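Local atomic coordinates of copper homeostasis protein cutF (Escherichia coli, PDB entry 2Z4I), a protein that activates the Cpx envelope stress pathway from the outer membrane, takes part in copper homeostasis and is required for efficient adhesion of stationary-phase cells to hydrophobic surfaces. Residues 39-44 with 78-83. The protein carries 1 engineered substitution. Residues are numbered along the deposited sequence; the frame is centred on the assembly and turned at random.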
ATOM      1  N   THR A  39      11.532   7.114  18.876  1.00 34.21           N
ATOM      2  CA  THR A  39      12.734   7.825  19.287  1.00 31.38           C
ATOM      3  C   THR A  39      12.560   9.329  19.350  1.00 31.44           C
ATOM      4  O   THR A  39      11.892   9.927  18.511  1.00 33.82           O
ATOM      5  CB  THR A  39      13.860   7.490  18.307  1.00 30.74           C
ATOM      6  OG1 THR A  39      14.060   6.071  18.312  1.00 31.93           O
ATOM      7  CG2 THR A  39      15.151   8.194  18.679  1.00 27.59           C
ATOM      8  N   SER A  40      13.146   9.958  20.355  1.00 30.64           N
ATOM      9  CA  SER A  40      13.053  11.408  20.446  1.00 31.18           C
ATOM     10  C   SER A  40      14.333  11.888  21.078  1.00 30.01           C
ATOM     11  O   SER A  40      14.715  11.410  22.149  1.00 29.03           O
ATOM     12  CB  SER A  40      11.844  11.842  21.278  1.00 31.87           C
ATOM     13  OG  SER A  40      11.877  11.247  22.556  1.00 35.11           O
ATOM     14  N   LEU A  41      15.000  12.808  20.383  1.00 28.58           N
ATOM     15  CA  LEU A  41      16.264  13.379  20.827  1.00 28.55           C
ATOM     16  C   LEU A  41      16.051  14.848  21.112  1.00 29.96           C
ATOM     17  O   LEU A  41      15.431  15.557  20.314  1.00 30.00           O
ATOM     18  CB  LEU A  41      17.331  13.202  19.747  1.00 25.99           C
ATOM     19  CG  LEU A  41      18.643  13.977  19.890  1.00 25.67           C
ATOM     20  CD1 LEU A  41      19.329  13.638  21.198  1.00 25.25           C
ATOM     21  CD2 LEU A  41      19.552  13.630  18.723  1.00 25.92           C
ATOM     22  N   PHE A  42      16.565  15.295  22.257  1.00 31.40           N
ATOM     23  CA  PHE A  42      16.420  16.678  22.684  1.00 32.37           C
ATOM     24  C   PHE A  42      17.769  17.326  22.911  1.00 35.10           C
ATOM     25  O   PHE A  42      18.539  16.911  23.790  1.00 35.22           O
ATOM     26  CB  PHE A  42      15.618  16.729  23.974  1.00 30.83           C
ATOM     27  CG  PHE A  42      14.217  16.232  23.829  1.00 30.01           C
ATOM     28  CD1 PHE A  42      13.171  17.115  23.625  1.00 31.83           C
ATOM     29  CD2 PHE A  42      13.942  14.878  23.874  1.00 29.98           C
ATOM     30  CE1 PHE A  42      11.867  16.655  23.470  1.00 30.78           C
ATOM     31  CE2 PHE A  42      12.644  14.415  23.716  1.00 31.91           C
ATOM     32  CZ  PHE A  42      11.607  15.310  23.514  1.00 31.15           C
ATOM     33  N   LEU A  43      18.056  18.353  22.121  1.00 37.25           N
ATOM     34  CA  LEU A  43      19.323  19.051  22.253  1.00 40.47           C
ATOM     35  C   LEU A  43      19.109  20.305  23.063  1.00 42.29           C
ATOM     36  O   LEU A  43      18.406  21.216  22.641  1.00 43.85           O
ATOM     37  CB  LEU A  43      19.900  19.377  20.874  1.00 39.87           C
ATOM     38  CG  LEU A  43      20.338  18.126  20.098  1.00 39.50           C
ATOM     39  CD1 LEU A  43      20.957  18.516  18.778  1.00 39.52           C
ATOM     40  CD2 LEU A  43      21.332  17.348  20.928  1.00 37.28           C
ATOM     41  N   GLU A  44      19.725  20.347  24.235  1.00 43.73           N
ATOM     42  CA  GLU A  44      19.561  21.481  25.114  1.00 46.28           C
ATOM     43  C   GLU A  44      20.613  22.586  24.998  1.00 48.39           C
ATOM     44  O   GLU A  44      21.761  22.362  24.596  1.00 48.28           O
ATOM     45  CB  GLU A  44      19.461  20.984  26.556  1.00 47.33           C
ATOM     46  CG  GLU A  44      18.357  19.959  26.745  1.00 48.07           C
ATOM     47  CD  GLU A  44      17.027  20.440  26.195  1.00 49.09           C
ATOM     48  OE1 GLU A  44      16.333  21.223  26.879  1.00 47.89           O
ATOM     49  OE2 GLU A  44      16.684  20.044  25.062  1.00 51.75           O
ATOM     50  N   LEU A  78      27.480  16.074  14.270  1.00 46.57           N
ATOM     51  CA  LEU A  78      27.039  16.214  15.646  1.00 41.57           C
ATOM     52  C   LEU A  78      27.517  14.954  16.362  1.00 39.35           C
ATOM     53  O   LEU A  78      27.280  13.838  15.906  1.00 40.17           O
ATOM     54  CB  LEU A  78      25.516  16.300  15.679  1.00 40.34           C
ATOM     55  CG  LEU A  78      24.822  16.650  16.991  1.00 40.50           C
ATOM     56  CD1 LEU A  78      25.095  18.085  17.360  1.00 39.51           C
ATOM     57  CD2 LEU A  78      23.329  16.441  16.834  1.00 41.80           C
ATOM     58  N   VAL A  79      28.202  15.128  17.477  1.00 36.87           N
ATOM     59  CA  VAL A  79      28.697  13.994  18.218  1.00 35.95           C
ATOM     60  C   VAL A  79      28.109  13.956  19.609  1.00 37.34           C
ATOM     61  O   VAL A  79      28.344  14.854  20.419  1.00 40.61           O
ATOM     62  CB  VAL A  79      30.205  14.050  18.339  1.00 35.10           C
ATOM     63  CG1 VAL A  79      30.685  12.907  19.204  1.00 35.55           C
ATOM     64  CG2 VAL A  79      30.831  13.994  16.965  1.00 33.48           C
ATOM     65  N   LEU A  80      27.344  12.913  19.890  1.00 37.07           N
ATOM     66  CA  LEU A  80      26.720  12.760  21.191  1.00 36.77           C
ATOM     67  C   LEU A  80      27.505  11.820  22.090  1.00 38.20           C
ATOM     68  O   LEU A  80      27.668  10.637  21.766  1.00 40.48           O
ATOM     69  CB  LEU A  80      25.302  12.222  21.034  1.00 35.87           C
ATOM     70  CG  LEU A  80      24.171  13.221  20.829  1.00 35.08           C
ATOM     71  CD1 LEU A  80      24.602  14.332  19.906  1.00 35.56           C
ATOM     72  CD2 LEU A  80      22.973  12.478  20.262  1.00 35.08           C
ATOM     73  N   THR A  81      27.977  12.351  23.215  1.00 37.46           N
ATOM     74  CA  THR A  81      28.722  11.581  24.211  1.00 37.17           C
ATOM     75  C   THR A  81      27.765  11.384  25.387  1.00 37.22           C
ATOM     76  O   THR A  81      27.381  12.360  26.044  1.00 35.84           O
ATOM     77  CB  THR A  81      29.947  12.364  24.711  1.00 38.34           C
ATOM     78  OG1 THR A  81      30.679  12.872  23.585  1.00 38.47           O
ATOM     79  CG2 THR A  81      30.848  11.465  25.563  1.00 34.85           C
ATOM     80  N   ASP A  82      27.387  10.134  25.654  1.00 37.19           N
ATOM     81  CA  ASP A  82      26.442   9.849  26.726  1.00 39.76           C
ATOM     82  C   ASP A  82      27.021   9.857  28.134  1.00 40.83           C
ATOM     83  O   ASP A  82      28.209  10.111  28.333  1.00 41.44           O
ATOM     84  CB  ASP A  82      25.703   8.529  26.458  1.00 40.28           C
ATOM     85  CG  ASP A  82      26.598   7.306  26.575  1.00 43.17           C
ATOM     86  OD1 ASP A  82      26.139   6.199  26.201  1.00 43.83           O
ATOM     87  OD2 ASP A  82      27.748   7.437  27.044  1.00 44.60           O
ATOM     88  N   SER A  83      26.161   9.587  29.111  1.00 41.56           N
ATOM     89  CA  SER A  83      26.551   9.597  30.516  1.00 42.16           C
ATOM     90  C   SER A  83      27.683   8.636  30.839  1.00 42.05           C
ATOM     91  O   SER A  83      28.242   8.692  31.932  1.00 43.65           O
ATOM     92  CB  SER A  83      25.347   9.273  31.410  1.00 40.98           C
ATOM     93  OG  SER A  83      25.248   7.876  31.651  1.00 42.17           O
TER
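L80 reaches L41 tip to tip through a single methyl. From CB its chain runs toward 39-44 and branches at CG: CD1 turns back along its own strand to lie 3.9 Å from L78 CD2, while CD2 goes on toward strand 34-43 and sits facing the fork of L41, with 3.9 Å from L80 CD2 to L41 CD1 and again 3.9 Å to L41 CD2. The near-equal spacing means that one methyl is set against both prongs of the isobutyl group. L41 presents this fork because its CG is anti to the backbone N (chi1 168°). Strands 34-43 and 77-82 are not neighbours in the antiparallel sheet, since 48-56 and 64-72 come between them; as the sheet curls into the N-terminal beta-barrel, the inward-pointing leucines meet across its interior, without a hydrogen bond between the two segments. A second apolar pair lies beside the first, where L43 CD1 meets L78 CD2 end on at 3.7 Å. W71 of strand 64-72 touches L43, L78 and L80, and so contacts both sides of this buried leucine cluster. The same leucines also pack on neighbouring strands, L41 on M51, L43 on W25 and L80 on Y90.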